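Local coordinates for periplasmic binding protein (Mycobacterium smegmatis, PDB 4MDY), which probably binds an iron-bearing solute outside the cell membrane and delivers it to an ABC transporter for uptake, at residues 51-56 and 77-82. Residues are numbered along the deposited sequence; the frame is centred on the assembly and turned at random.
Sequences PIAVTD and QPAVLN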
ATOM      1  N   PRO A  51      -4.823   5.257  16.220  1.00 18.27           N
ATOM      2  CA  PRO A  51      -6.235   5.515  15.939  1.00 19.86           C
ATOM      3  C   PRO A  51      -7.171   4.799  16.905  1.00 20.31           C
ATOM      4  O   PRO A  51      -6.814   3.752  17.448  1.00 18.72           O
ATOM      5  CB  PRO A  51      -6.445   4.980  14.518  1.00 21.66           C
ATOM      6  CG  PRO A  51      -5.210   4.256  14.135  1.00 21.43           C
ATOM      7  CD  PRO A  51      -4.176   4.407  15.205  1.00 19.79           C
ATOM      8  N   ILE A  52      -8.352   5.374  17.112  1.00 20.68           N
ATOM      9  CA  ILE A  52      -9.405   4.725  17.896  1.00 20.85           C
ATOM     10  C   ILE A  52     -10.240   3.772  17.041  1.00 21.78           C
ATOM     11  O   ILE A  52     -11.036   2.991  17.564  1.00 24.08           O
ATOM     12  CB  ILE A  52     -10.335   5.741  18.575  1.00 22.44           C
ATOM     13  CG1 ILE A  52     -11.040   6.632  17.545  1.00 25.31           C
ATOM     14  CG2 ILE A  52      -9.542   6.563  19.582  1.00 25.07           C
ATOM     15  CD1 ILE A  52     -12.331   7.227  18.042  1.00 27.88           C
ATOM     16  N   ALA A  53     -10.060   3.855  15.725  1.00 20.66           N
ATOM     17  CA  ALA A  53     -10.661   2.915  14.786  1.00 19.13           C
ATOM     18  C   ALA A  53      -9.766   2.733  13.575  1.00 19.51           C
ATOM     19  O   ALA A  53      -9.163   3.702  13.079  1.00 19.97           O
ATOM     20  CB  ALA A  53     -12.027   3.395  14.344  1.00 19.95           C
ATOM     21  N   VAL A  54      -9.684   1.492  13.113  1.00 18.83           N
ATOM     22  CA  VAL A  54      -8.956   1.128  11.907  1.00 21.13           C
ATOM     23  C   VAL A  54      -9.944   0.451  10.960  1.00 21.89           C
ATOM     24  O   VAL A  54     -10.861  -0.258  11.400  1.00 22.17           O
ATOM     25  CB  VAL A  54      -7.787   0.169  12.227  1.00 22.02           C
ATOM     26  CG1 VAL A  54      -7.109  -0.323  10.954  1.00 23.95           C
ATOM     27  CG2 VAL A  54      -6.784   0.844  13.148  1.00 21.11           C
ATOM     28  N   THR A  55      -9.770   0.685   9.663  1.00 20.28           N
ATOM     29  CA  THR A  55     -10.613   0.045   8.660  1.00 21.41           C
ATOM     30  C   THR A  55      -9.857  -1.133   8.051  1.00 23.05           C
ATOM     31  O   THR A  55      -8.738  -0.982   7.542  1.00 23.19           O
ATOM     32  CB  THR A  55     -11.058   1.051   7.588  1.00 20.15           C
ATOM     33  OG1 THR A  55     -11.751   2.132   8.222  1.00 20.76           O
ATOM     34  CG2 THR A  55     -11.970   0.418   6.582  1.00 22.00           C
ATOM     35  N   ASP A  56     -10.473  -2.310   8.128  1.00 25.62           N
ATOM     36  CA  ASP A  56      -9.867  -3.539   7.636  1.00 26.07           C
ATOM     37  C   ASP A  56      -9.881  -3.547   6.113  1.00 22.77           C
ATOM     38  O   ASP A  56     -10.785  -2.990   5.489  1.00 27.71           O
ATOM     39  CB  ASP A  56     -10.625  -4.761   8.184  1.00 27.21           C
ATOM     40  CG  ASP A  56      -9.797  -6.039   8.158  1.00 30.02           C
ATOM     41  OD1 ASP A  56      -8.573  -5.989   7.941  1.00 30.19           O
ATOM     42  OD2 ASP A  56     -10.379  -7.115   8.365  1.00 34.10           O
ATOM     43  N   GLN A  77      -6.775  -1.195  21.572  1.00 24.87           N
ATOM     44  CA  GLN A  77      -7.889  -2.045  21.158  1.00 26.70           C
ATOM     45  C   GLN A  77      -8.869  -1.232  20.305  1.00 24.51           C
ATOM     46  O   GLN A  77     -10.011  -0.987  20.716  1.00 26.02           O
ATOM     47  CB  GLN A  77      -8.605  -2.609  22.401  1.00 29.17           C
ATOM     48  CG  GLN A  77      -7.699  -3.269  23.438  1.00 30.53           C
ATOM     49  CD  GLN A  77      -7.243  -4.660  23.032  1.00 32.35           C
ATOM     50  OE1 GLN A  77      -8.061  -5.518  22.721  1.00 38.10           O
ATOM     51  NE2 GLN A  77      -5.933  -4.892  23.049  1.00 33.55           N
ATOM     52  N   PRO A  78      -8.433  -0.802  19.110  1.00 24.42           N
ATOM     53  CA  PRO A  78      -9.303   0.062  18.308  1.00 22.26           C
ATOM     54  C   PRO A  78     -10.515  -0.668  17.761  1.00 21.58           C
ATOM     55  O   PRO A  78     -10.476  -1.879  17.567  1.00 26.00           O
ATOM     56  CB  PRO A  78      -8.392   0.496  17.152  1.00 21.73           C
ATOM     57  CG  PRO A  78      -7.427  -0.617  17.013  1.00 23.42           C
ATOM     58  CD  PRO A  78      -7.162  -1.080  18.420  1.00 23.55           C
ATOM     59  N   ALA A  79     -11.585   0.074  17.511  1.00 24.16           N
ATOM     60  CA  ALA A  79     -12.713  -0.455  16.763  1.00 26.44           C
ATOM     61  C   ALA A  79     -12.252  -0.790  15.343  1.00 25.13           C
ATOM     62  O   ALA A  79     -11.378  -0.107  14.781  1.00 24.86           O
ATOM     63  CB  ALA A  79     -13.855   0.549  16.735  1.00 27.16           C
ATOM     64  N   VAL A  80     -12.823  -1.851  14.780  1.00 24.50           N
ATOM     65  CA  VAL A  80     -12.517  -2.264  13.413  1.00 25.81           C
ATOM     66  C   VAL A  80     -13.705  -2.014  12.500  1.00 23.27           C
ATOM     67  O   VAL A  80     -14.780  -2.564  12.698  1.00 27.08           O
ATOM     68  CB  VAL A  80     -12.128  -3.753  13.331  1.00 27.65           C
ATOM     69  CG1 VAL A  80     -11.787  -4.132  11.891  1.00 28.72           C
ATOM     70  CG2 VAL A  80     -10.961  -4.047  14.265  1.00 28.57           C
ATOM     71  N   LEU A  81     -13.491  -1.185  11.487  1.00 25.08           N
ATOM     72  CA  LEU A  81     -14.515  -0.853  10.518  1.00 23.92           C
ATOM     73  C   LEU A  81     -14.219  -1.609   9.243  1.00 21.32           C
ATOM     74  O   LEU A  81     -13.171  -2.232   9.110  1.00 24.41           O
ATOM     75  CB  LEU A  81     -14.481   0.649  10.222  1.00 25.38           C
ATOM     76  CG  LEU A  81     -14.415   1.587  11.425  1.00 25.97           C
ATOM     77  CD1 LEU A  81     -14.212   3.031  10.972  1.00 26.73           C
ATOM     78  CD2 LEU A  81     -15.682   1.448  12.255  1.00 27.49           C
ATOM     79  N   ASN A  82     -15.135  -1.535   8.292  1.00 25.63           N
ATOM     80  CA  ASN A  82     -14.867  -2.029   6.942  1.00 29.22           C
ATOM     81  C   ASN A  82     -15.713  -1.269   5.938  1.00 25.87           C
ATOM     82  O   ASN A  82     -16.655  -0.580   6.320  1.00 26.81           O
ATOM     83  CB  ASN A  82     -15.112  -3.538   6.843  1.00 31.51           C
ATOM     84  CG  ASN A  82     -16.565  -3.910   7.034  1.00 34.77           C
ATOM     85  OD1 ASN A  82     -17.427  -3.495   6.264  1.00 34.64           O
ATOM     86  ND2 ASN A  82     -16.843  -4.707   8.053  1.00 35.18           N
TER
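Strands 53-55 and 79-81 pair in parallel, Ala-53 beside Ala-79, Val-54 beside Val-80 and Thr-55 beside Leu-81, as the two strands of a beta-alpha-beta unit whose crossover carries helix 67-73. Four backbone hydrogen bonds join them in the parallel ladder. Ala-79 N donates to Ile-52 O (3.0 Å), Val-54 N to Ala-79 O (2.9 Å), Leu-81 N to Val-54 O (2.8 Å) and Asp-56 N to Leu-81 O (2.9 Å). The last two are nearly straight at the hydrogen, both near 170°, whereas the bond from Ala-79 N is more bent, 147° at the hydrogen. Ala-79 O also receives the CA-H of Ala-53, and Val-54 O that of Val-80. On one face the Ala-53 methyl lies 4.1 Å from Ala-79 CB. Leu-81 CB lies 3.7 Å from Thr-55 OG1; with CG anti to the carbonyl carbon (chi1 -47°), CD1 comes to lie near both that hydroxyl and Ala-53 CB, and the leucine and threonine side chains cross at a slant. The hydroxyl is hydrogen-bonded to Ser-35 O, while Leu-81 also touches Val-34 and helix 89-94, so Leu-81 and Thr-55 are buried here, while Ala-79 stays partly exposed. On the other face the Val-54 and Pro-78 side chains run alongside each other, CG2 of the valine 4.2 Å from CG of the ring, and Val-80 CG1 meets Asp-56 CB. Val-54 also touches Gln-41 of helix 40-46. The chemistry implies that backbone bonding sets the register, while apolar groups pack beside the ladder, more buried on strand 53-55 than at Ala-79 and Val-80, and the buried threonine hydroxyl is satisfied by strand 33-35.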